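Local coordinates for protein URE2 (Lodderomyces elongisporus NRRL YB-4239, PDB 4EXJ) that is an uncharacterised URE2-like protein of the glutathione S-transferase superfamily that probably binds glutathione and may act in transcription regulation, at residues G9-G14 and E172-E177; L18-L23 and V164-L169; L103-T108 and E140-F145. All coordinates share one frame; numbering follows the deposited sequence. Where two conformers were deposited one is given.

How the contacts relate
Helix 163-179 runs through contacts 1 and 2: its residues 164-169 meet helix 15-23, and its next turns, 172-177, meet the loop leading into that same helix. The two contacts, centres about 11 Å apart, thus join the thioredoxin-like N-terminal part to the helical C-terminal part. Contact 3 lies within the helical part, its centre about 15 Å from that of contact 1 and 17 Å from that of contact 2. Phe143 CZ packs 3.4 Å from Arg175 NE, and Phe168 CZ lies 3.8 Å from Tyr105 CD1. The sulfate between Gly12 and Arg174 probably marks an anion-binding position near the glutathione site of the GST fold.

Contact 1: residues G9-G14 and E172-E177; sequences GPTGNG and EHRRRE. With SO4 (sulfate ion), chain G.
Arg174 and the backbone of Gly12 hold a sulfate ion between them, where the loop after the first strand of the thioredoxin-like GST domain meets helix 163-179. Gly12 N donates to sulfate O2 at 2.7 Å, bent at 140°. Arg174 NE donates to sulfate O1 at 3.0 Å. Its NH2 reaches sulfate O4 at 3.2 Å; both bonds are fairly straight, with the sulfur close to the guanidinium plane. The sulfate probably comes from the crystallisation liquor.

The same guanidinium lies against the loop: Pro10 O and Thr11 CA lie over the outer part of one of its faces. Although Pro10 O is near NH1, the angle is too poor for a hydrogen bond, and a water links the two instead, donating to the carbonyl and accepting from NH1.

Farther out, Glu177 OE1 accepts from Arg174 NH1 at 2.9 Å in a salt bridge, lying in the guanidinium plane but above its own carboxylate plane. That oxygen is shared with Arg15, a second cation that would help fix the carboxylate. The loop has its own brace, an ST motif in which Gly14 N donates to Thr11 OG1 over 2.9 Å at 154°.

Contact 2: residues L18-L23 and V164-L169; sequences LVLGKL and VDIAFL
Ile166 is turned so that its two branches meet different residues of helix 15-23. Its CG2 lies opposite the backbone N across the CA-CB bond, while CG1, at chi1 -64°, stands beside that N and continues extended to CD1. The Leu20 side chain also leaves its helix with CG opposite the N (chi1 179°), and its second torsion then turns CD1 to the isoleucine.

The evidence for packing is a small group of ordinary van der Waals contacts, mostly between methyl groups. Ile166 CD1 lies 3.9 Å from Leu20 CD1 and 4.0 Å from Leu20 CB, the two side chains lying roughly perpendicular. The same CD1 is met by Leu23 CD1 at 4.1 Å, and here the approach is tip to tip. On the other branch, Ile166 CG2 lies 4.1 Å from Val19 CG1, as these two side chains run alongside in opposite senses. One isoleucine therefore touches three residues spread over a turn of the facing helix, and no hydrogen bond passes between the segments. The short axes stay 10.4 Å apart at their closest and run at 137° to each other, an oblique crossing whose gap is bridged by side chains.

Such apolar packing between the first helix of the thioredoxin-like domain and the C-terminal helices is part of the domain interface of the GST fold. Around it, Leu20 also packs on Leu72 and Ile75 of helix 68-79, and Val19 on Leu212 of helix 208-213, which is touched by Leu169 as well. Behind helix 163-179, Phe168 packs against Gln106 of helix 93-120, while helix 15-23 itself follows strand 4-8, an inner strand of the mixed sheet.

Contact 3: residues L103-T108 and E140-F145; sequences LFYQAT and EKVFAF
Tyr105 and Phe145 form an offset stack that joins two nearly antiparallel helices in the mainly helical C-terminal domain of the GST fold, helix 93-120 and helix 129-149. The evidence for stacking is direct: the ring centroids are 4.0 Å apart and the planes make 25°. Phe145 CE2 lies over the centre of the tyrosine ring, and Tyr105 CE2 in turn over the centre of the phenylalanine ring. In each residue CG stands opposite the backbone N (chi1 -179° in Tyr105 and 174° in Phe145), so that both rings extend from their helices into the space between.

This overlap is the tight part. Tyr105 CZ approaches Phe145 CD2 to 3.3 Å, and the phenol oxygen Tyr105 OH is 3.2 Å from Phe145 CB. Val142 CG2 comes from the other side of the tyrosine ring plane, obliquely, 3.6 Å from Tyr105 CE1. Leu102, on the same helix as Tyr105, also packs on Phe145.

The looser part lies toward Lys141, which is exposed to solvent and whose extended chain leads away from the facing helix; Lys141 CB stays 5.8 Å from Tyr105 OH. The segment axes are 11.9 Å apart, a spacing spanned by the two rings and Val142. Helix 93-120 also faces the second subunit: Tyr105 packs on Glu67 of that subunit, Phe104 stacks with Phe104 of that subunit, and Thr108 O accepts a hydrogen bond from Ser112 OG of the second subunit. Within the same turn, Phe104 O accepts two bonds from Thr108, one from its backbone N and one from OG1, which donates over 2.9 Å from above the carbonyl plane.

Contact 1: residues G9-G14 and E172-E177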
loop_
_atom_site.group_PDB
_atom_site.type_symbol
_atom_site.label_atom_id
_atom_site.label_comp_id
_atom_site.label_asym_id
_atom_site.label_seq_id
_atom_site.Cartn_x
_atom_site.Cartn_y
_atom_site.Cartn_z
ATOM N N GLY B 9 -7.781 1.673 16.867
ATOM C CA GLY B 9 -8.373 2.969 17.176
ATOM C C GLY B 9 -9.509 3.184 16.205
ATOM O O GLY B 9 -9.595 2.494 15.209
ATOM N N PRO B 10 -10.393 4.139 16.495
ATOM C CA PRO B 10 -11.538 4.394 15.617
ATOM C C PRO B 10 -11.152 5.248 14.412
ATOM O O PRO B 10 -11.579 6.403 14.275
ATOM C CB PRO B 10 -12.505 5.146 16.545
ATOM C CG PRO B 10 -11.574 5.897 17.475
ATOM C CD PRO B 10 -10.454 4.927 17.741
ATOM N N THR B 11 -10.347 4.677 13.524
ATOM C CA THR B 11 -9.824 5.434 12.393
ATOM C C THR B 11 -9.999 4.701 11.059
ATOM O O THR B 11 -10.481 3.553 11.004
ATOM C CB THR B 11 -8.345 5.704 12.569
ATOM O OG1 THR B 11 -7.661 4.446 12.544
ATOM C CG2 THR B 11 -8.077 6.411 13.916
ATOM N N GLY B 12 -9.604 5.367 9.979
ATOM C CA GLY B 12 -9.728 4.761 8.647
ATOM C C GLY B 12 -8.950 3.462 8.552
ATOM O O GLY B 12 -9.392 2.520 7.877
ATOM N N ASN B 13 -7.798 3.393 9.218
ATOM C CA ASN B 13 -7.088 2.103 9.256
ATOM C C ASN B 13 -7.513 1.182 10.396
ATOM O O ASN B 13 -7.565 -0.041 10.230
ATOM C CB ASN B 13 -5.568 2.313 9.324
ATOM C CG ASN B 13 -4.939 2.525 7.954
ATOM O OD1 ASN B 13 -5.462 2.068 6.932
ATOM N ND2 ASN B 13 -3.823 3.224 7.930
ATOM N N GLY B 14 -7.835 1.762 11.555
ATOM C CA GLY B 14 -8.155 0.965 12.724
ATOM C C GLY B 14 -9.398 0.107 12.578
ATOM O O GLY B 14 -9.481 -0.989 13.126
ATOM N N GLU B 172 -14.082 5.161 3.073
ATOM C CA GLU B 172 -15.082 6.098 2.566
ATOM C C GLU B 172 -15.995 6.596 3.697
ATOM O O GLU B 172 -16.364 7.794 3.748
ATOM C CB GLU B 172 -15.900 5.418 1.465
ATOM C CG GLU B 172 -17.079 6.222 0.924
ATOM C CD GLU B 172 -16.721 7.601 0.458
ATOM O OE1 GLU B 172 -15.517 7.908 0.256
ATOM O OE2 GLU B 172 -17.676 8.383 0.252
ATOM N N HIS B 173 -16.345 5.690 4.605
ATOM C CA HIS B 173 -17.138 6.055 5.784
ATOM C C HIS B 173 -16.346 7.079 6.618
ATOM O O HIS B 173 -16.889 8.064 7.102
ATOM C CB HIS B 173 -17.492 4.821 6.608
ATOM C CG HIS B 173 -18.096 5.143 7.938
ATOM N ND1 HIS B 173 -17.330 5.421 9.049
ATOM C CD2 HIS B 173 -19.385 5.209 8.338
ATOM C CE1 HIS B 173 -18.126 5.675 10.075
ATOM N NE2 HIS B 173 -19.378 5.546 9.671
ATOM N N ARG B 174 -15.048 6.845 6.771
ATOM C CA ARG B 174 -14.201 7.786 7.513
ATOM C C ARG B 174 -14.165 9.173 6.861
ATOM O O ARG B 174 -14.191 10.206 7.542
ATOM C CB ARG B 174 -12.783 7.223 7.648
ATOM C CG ARG B 174 -11.816 8.062 8.535
ATOM C CD ARG B 174 -12.285 8.174 9.978
ATOM N NE ARG B 174 -11.194 8.699 10.818
ATOM C CZ ARG B 174 -11.337 9.067 12.089
ATOM N NH1 ARG B 174 -12.521 9.030 12.675
ATOM N NH2 ARG B 174 -10.267 9.491 12.781
ATOM N N ARG B 175 -14.038 9.189 5.542
ATOM C CA ARG B 175 -13.979 10.443 4.801
ATOM C C ARG B 175 -15.261 11.242 5.063
ATOM O O ARG B 175 -15.208 12.448 5.358
ATOM C CB ARG B 175 -13.873 10.137 3.304
ATOM C CG ARG B 175 -13.772 11.412 2.415
ATOM C CD ARG B 175 -13.874 11.045 0.910
ATOM N NE ARG B 175 -15.243 10.662 0.515
ATOM C CZ ARG B 175 -16.148 11.497 -0.002
ATOM N NH1 ARG B 175 -15.863 12.774 -0.174
ATOM N NH2 ARG B 175 -17.353 11.035 -0.331
ATOM N N ARG B 176 -16.406 10.571 4.966
ATOM C CA ARG B 176 -17.709 11.229 5.232
ATOM C C ARG B 176 -17.852 11.698 6.688
ATOM O O ARG B 176 -18.471 12.735 6.983
ATOM C CB ARG B 176 -18.853 10.282 4.873
ATOM C CG ARG B 176 -18.927 9.955 3.394
ATOM C CD ARG B 176 -19.982 8.900 3.071
ATOM N NE ARG B 176 -19.886 8.542 1.669
ATOM C CZ ARG B 176 -20.912 8.479 0.827
ATOM N NH1 ARG B 176 -22.153 8.714 1.251
ATOM N NH2 ARG B 176 -20.678 8.161 -0.431
ATOM N N GLU B 177 -17.301 10.918 7.603
ATOM C CA GLU B 177 -17.386 11.222 9.035
ATOM C C GLU B 177 -16.553 12.447 9.386
ATOM O O GLU B 177 -16.949 13.262 10.220
ATOM C CB GLU B 177 -16.858 10.014 9.815
ATOM C CG GLU B 177 -16.916 10.131 11.308
ATOM C CD GLU B 177 -16.284 8.912 11.977
ATOM O OE1 GLU B 177 -15.153 8.579 11.577
ATOM O OE2 GLU B 177 -16.926 8.295 12.857
HETATM S S SO4 G . -7.877 8.764 9.515
HETATM O O1 SO4 G . -8.966 9.676 9.080
HETATM O O2 SO4 G . -8.172 7.459 9.159
HETATM O O3 SO4 G . -6.635 9.173 8.836
HETATM O O4 SO4 G . -7.683 8.935 10.966
HETATM O O HOH W 1 -12.329 8.759 15.639
#

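Contact 2: residues L18-L23 and V164-L169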
loop_
_atom_site.group_PDB
_atom_site.type_symbol
_atom_site.label_atom_id
_atom_site.label_comp_id
_atom_site.label_asym_id
_atom_site.label_seq_id
_atom_site.Cartn_x
_atom_site.Cartn_y
_atom_site.Cartn_z
ATOM N N LEU B 18 -11.290 -4.585 12.583
ATOM C CA LEU B 18 -12.322 -4.619 13.567
ATOM C C LEU B 18 -13.649 -5.054 12.981
ATOM O O LEU B 18 -14.279 -5.944 13.467
ATOM C CB LEU B 18 -12.469 -3.220 14.126
ATOM C CG LEU B 18 -13.511 -2.943 15.187
ATOM C CD1 LEU B 18 -13.155 -3.699 16.400
ATOM C CD2 LEU B 18 -13.509 -1.458 15.503
ATOM N N VAL B 19 -14.024 -4.447 11.878
ATOM C CA VAL B 19 -15.223 -4.882 11.167
ATOM C C VAL B 19 -15.148 -6.368 10.767
ATOM O O VAL B 19 -16.091 -7.122 11.004
ATOM C CB VAL B 19 -15.488 -4.018 9.912
ATOM C CG1 VAL B 19 -16.559 -4.639 9.009
ATOM C CG2 VAL B 19 -15.871 -2.583 10.333
ATOM N N LEU B 20 -14.050 -6.776 10.118
ATOM C CA LEU B 20 -13.937 -8.175 9.683
ATOM C C LEU B 20 -14.017 -9.157 10.859
ATOM O O LEU B 20 -14.755 -10.142 10.794
ATOM C CB LEU B 20 -12.651 -8.424 8.888
ATOM C CG LEU B 20 -12.489 -9.884 8.445
ATOM C CD1 LEU B 20 -13.591 -10.291 7.525
ATOM C CD2 LEU B 20 -11.154 -10.036 7.728
ATOM N N GLY B 21 -13.267 -8.890 11.918
ATOM C CA GLY B 21 -13.293 -9.767 13.101
ATOM C C GLY B 21 -14.702 -9.944 13.650
ATOM O O GLY B 21 -15.114 -11.053 13.995
ATOM N N LYS B 22 -15.436 -8.844 13.744
ATOM C CA LYS B 22 -16.820 -8.907 14.232
ATOM C C LYS B 22 -17.773 -9.628 13.283
ATOM O O LYS B 22 -18.619 -10.402 13.732
ATOM C CB LYS B 22 -17.330 -7.513 14.560
ATOM C CG LYS B 22 -16.552 -6.877 15.696
ATOM C CD LYS B 22 -17.362 -5.808 16.408
ATOM C CE LYS B 22 -16.949 -5.708 17.871
ATOM N NZ LYS B 22 -18.026 -5.083 18.686
ATOM N N LEU B 23 -17.635 -9.406 11.977
ATOM C CA LEU B 23 -18.474 -10.122 11.001
ATOM C C LEU B 23 -18.288 -11.628 11.095
ATOM O O LEU B 23 -19.221 -12.391 10.833
ATOM C CB LEU B 23 -18.188 -9.668 9.563
ATOM C CG LEU B 23 -18.631 -8.248 9.192
ATOM C CD1 LEU B 23 -18.236 -7.967 7.743
ATOM C CD2 LEU B 23 -20.129 -8.078 9.375
ATOM N N VAL B 164 -12.245 -6.668 0.349
ATOM C CA VAL B 164 -11.945 -5.475 -0.447
ATOM C C VAL B 164 -13.030 -4.412 -0.220
ATOM O O VAL B 164 -12.747 -3.208 -0.042
ATOM C CB VAL B 164 -11.819 -5.808 -1.931
ATOM C CG1 VAL B 164 -11.719 -4.523 -2.761
ATOM C CG2 VAL B 164 -10.591 -6.699 -2.168
ATOM N N ASP B 165 -14.285 -4.852 -0.200
ATOM C CA ASP B 165 -15.355 -3.924 0.146
ATOM C C ASP B 165 -15.206 -3.373 1.556
ATOM O O ASP B 165 -15.502 -2.208 1.772
ATOM C CB ASP B 165 -16.736 -4.558 -0.024
ATOM C CG ASP B 165 -16.930 -5.121 -1.422
ATOM O OD1 ASP B 165 -17.049 -4.328 -2.391
ATOM O OD2 ASP B 165 -16.901 -6.365 -1.534
ATOM N N ILE B 166 -14.770 -4.201 2.505
ATOM C CA ILE B 166 -14.512 -3.693 3.853
ATOM C C ILE B 166 -13.434 -2.602 3.799
ATOM O O ILE B 166 -13.615 -1.519 4.383
ATOM C CB ILE B 166 -14.072 -4.802 4.806
ATOM C CG1 ILE B 166 -15.203 -5.827 5.004
ATOM C CG2 ILE B 166 -13.637 -4.242 6.153
ATOM C CD1 ILE B 166 -14.759 -7.063 5.777
ATOM N N ALA B 167 -12.323 -2.866 3.117
ATOM C CA ALA B 167 -11.242 -1.871 3.089
ATOM C C ALA B 167 -11.762 -0.534 2.509
ATOM O O ALA B 167 -11.599 0.541 3.117
ATOM C CB ALA B 167 -10.050 -2.390 2.297
ATOM N N PHE B 168 -12.371 -0.573 1.345
ATOM C CA PHE B 168 -12.874 0.631 0.742
ATOM C C PHE B 168 -14.015 1.319 1.544
ATOM O O PHE B 168 -14.043 2.513 1.656
ATOM C CB PHE B 168 -13.327 0.363 -0.702
ATOM C CG PHE B 168 -12.224 0.354 -1.729
ATOM C CD1 PHE B 168 -11.616 1.513 -2.135
ATOM C CD2 PHE B 168 -11.817 -0.814 -2.314
ATOM C CE1 PHE B 168 -10.649 1.483 -3.102
ATOM C CE2 PHE B 168 -10.847 -0.821 -3.279
ATOM C CZ PHE B 168 -10.252 0.328 -3.649
ATOM N N LEU B 169 -14.954 0.547 2.069
ATOM C CA LEU B 169 -16.053 1.135 2.817
ATOM C C LEU B 169 -15.618 1.853 4.096
ATOM O O LEU B 169 -16.132 2.881 4.432
ATOM C CB LEU B 169 -17.159 0.119 3.102
ATOM C CG LEU B 169 -17.059 -0.761 4.310
ATOM C CD1 LEU B 169 -17.428 -0.039 5.544
ATOM C CD2 LEU B 169 -17.943 -1.935 4.114
#

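Contact 3: residues L103-T108 and E140-F145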
loop_
_atom_site.group_PDB
_atom_site.type_symbol
_atom_site.label_atom_id
_atom_site.label_comp_id
_atom_site.label_asym_id
_atom_site.label_seq_id
_atom_site.Cartn_x
_atom_site.Cartn_y
_atom_site.Cartn_z
ATOM N N LEU B 103 -6.423 -4.462 -2.428
ATOM C CA LEU B 103 -6.026 -4.164 -1.042
ATOM C C LEU B 103 -4.774 -3.268 -1.029
ATOM O O LEU B 103 -4.657 -2.336 -0.213
ATOM C CB LEU B 103 -5.776 -5.456 -0.268
ATOM C CG LEU B 103 -7.044 -6.262 0.018
ATOM C CD1 LEU B 103 -6.665 -7.612 0.591
ATOM C CD2 LEU B 103 -7.934 -5.494 0.963
ATOM N N PHE B 104 -3.835 -3.517 -1.939
ATOM C CA PHE B 104 -2.704 -2.593 -2.078
ATOM C C PHE B 104 -3.167 -1.225 -2.553
ATOM O O PHE B 104 -2.756 -0.205 -2.003
ATOM C CB PHE B 104 -1.626 -3.156 -3.020
ATOM C CG PHE B 104 -0.626 -4.055 -2.317
ATOM C CD1 PHE B 104 0.460 -3.511 -1.657
ATOM C CD2 PHE B 104 -0.786 -5.432 -2.330
ATOM C CE1 PHE B 104 1.375 -4.339 -1.012
ATOM C CE2 PHE B 104 0.120 -6.256 -1.682
ATOM C CZ PHE B 104 1.182 -5.705 -1.033
ATOM N N TYR B 105 -4.051 -1.211 -3.545
ATOM C CA TYR B 105 -4.548 0.051 -4.089
ATOM C C TYR B 105 -5.285 0.877 -3.016
ATOM O O TYR B 105 -5.064 2.111 -2.876
ATOM C CB TYR B 105 -5.488 -0.245 -5.279
ATOM C CG TYR B 105 -6.001 1.037 -5.899
ATOM C CD1 TYR B 105 -7.115 1.668 -5.376
ATOM C CD2 TYR B 105 -5.346 1.627 -6.977
ATOM C CE1 TYR B 105 -7.575 2.867 -5.907
ATOM C CE2 TYR B 105 -5.800 2.826 -7.527
ATOM C CZ TYR B 105 -6.918 3.434 -6.979
ATOM O OH TYR B 105 -7.370 4.639 -7.490
ATOM N N GLN B 106 -6.148 0.218 -2.246
ATOM C CA GLN B 106 -6.921 0.947 -1.224
ATOM C C GLN B 106 -6.009 1.574 -0.198
ATOM O O GLN B 106 -6.196 2.721 0.208
ATOM C CB GLN B 106 -7.999 0.071 -0.577
ATOM C CG GLN B 106 -9.047 0.821 0.236
ATOM C CD GLN B 106 -8.568 1.258 1.609
ATOM O OE1 GLN B 106 -7.693 0.613 2.215
ATOM N NE2 GLN B 106 -9.140 2.344 2.118
ATOM N N ALA B 107 -4.987 0.827 0.200
ATOM C CA ALA B 107 -4.046 1.326 1.177
ATOM C C ALA B 107 -3.224 2.501 0.652
ATOM O O ALA B 107 -3.084 3.504 1.351
ATOM C CB ALA B 107 -3.125 0.188 1.623
ATOM N N THR B 108 -2.695 2.387 -0.570
ATOM C CA THR B 108 -1.758 3.390 -1.108
ATOM C C THR B 108 -2.477 4.581 -1.701
ATOM O O THR B 108 -2.131 5.727 -1.442
ATOM C CB THR B 108 -0.812 2.769 -2.157
ATOM O OG1 THR B 108 -1.562 2.186 -3.222
ATOM C CG2 THR B 108 0.033 1.644 -1.536
ATOM N N GLU B 140 -10.145 12.894 -6.323
ATOM C CA GLU B 140 -10.715 12.889 -7.666
ATOM C C GLU B 140 -10.246 11.666 -8.462
ATOM O O GLU B 140 -11.050 10.999 -9.143
ATOM C CB GLU B 140 -10.330 14.175 -8.385
ATOM C CG GLU B 140 -11.051 15.384 -7.801
ATOM C CD GLU B 140 -12.544 15.359 -8.107
ATOM O OE1 GLU B 140 -12.983 14.468 -8.869
ATOM O OE2 GLU B 140 -13.280 16.230 -7.593
ATOM N N LYS B 141 -8.950 11.377 -8.372
ATOM C CA LYS B 141 -8.377 10.217 -9.062
ATOM C C LYS B 141 -8.905 8.904 -8.522
ATOM O O LYS B 141 -9.219 7.991 -9.295
ATOM C CB LYS B 141 -6.851 10.189 -8.928
ATOM C CG LYS B 141 -6.130 11.120 -9.891
ATOM C CD LYS B 141 -4.629 11.155 -9.618
ATOM C CE LYS B 141 -3.955 12.285 -10.403
ATOM N NZ LYS B 141 -2.563 12.564 -9.935
ATOM N N VAL B 142 -8.935 8.776 -7.193
ATOM C CA VAL B 142 -9.385 7.527 -6.598
ATOM C C VAL B 142 -10.858 7.253 -6.926
ATOM O O VAL B 142 -11.227 6.123 -7.210
ATOM C CB VAL B 142 -9.046 7.440 -5.056
ATOM C CG1 VAL B 142 -10.063 8.131 -4.200
ATOM C CG2 VAL B 142 -8.893 5.982 -4.610
ATOM N N PHE B 143 -11.698 8.294 -6.915
ATOM C CA PHE B 143 -13.104 8.090 -7.196
ATOM C C PHE B 143 -13.343 7.757 -8.668
ATOM O O PHE B 143 -14.183 6.911 -8.956
ATOM C CB PHE B 143 -13.959 9.291 -6.738
ATOM C CG PHE B 143 -14.024 9.427 -5.235
ATOM C CD1 PHE B 143 -14.234 8.309 -4.448
ATOM C CD2 PHE B 143 -13.848 10.651 -4.622
ATOM C CE1 PHE B 143 -14.283 8.409 -3.063
ATOM C CE2 PHE B 143 -13.882 10.747 -3.228
ATOM C CZ PHE B 143 -14.111 9.623 -2.468
ATOM N N ALA B 144 -12.571 8.367 -9.564
ATOM C CA ALA B 144 -12.681 8.028 -10.999
ATOM C C ALA B 144 -12.371 6.547 -11.201
ATOM O O ALA B 144 -13.053 5.845 -11.947
ATOM C CB ALA B 144 -11.777 8.882 -11.847
ATOM N N PHE B 145 -11.335 6.076 -10.514
ATOM C CA PHE B 145 -10.934 4.683 -10.597
ATOM C C PHE B 145 -12.022 3.767 -10.050
ATOM O O PHE B 145 -12.362 2.750 -10.654
ATOM C CB PHE B 145 -9.649 4.469 -9.797
ATOM C CG PHE B 145 -9.239 3.034 -9.702
ATOM C CD1 PHE B 145 -8.570 2.435 -10.753
ATOM C CD2 PHE B 145 -9.529 2.286 -8.578
ATOM C CE1 PHE B 145 -8.185 1.106 -10.671
ATOM C CE2 PHE B 145 -9.171 0.963 -8.493
ATOM C CZ PHE B 145 -8.482 0.372 -9.539
#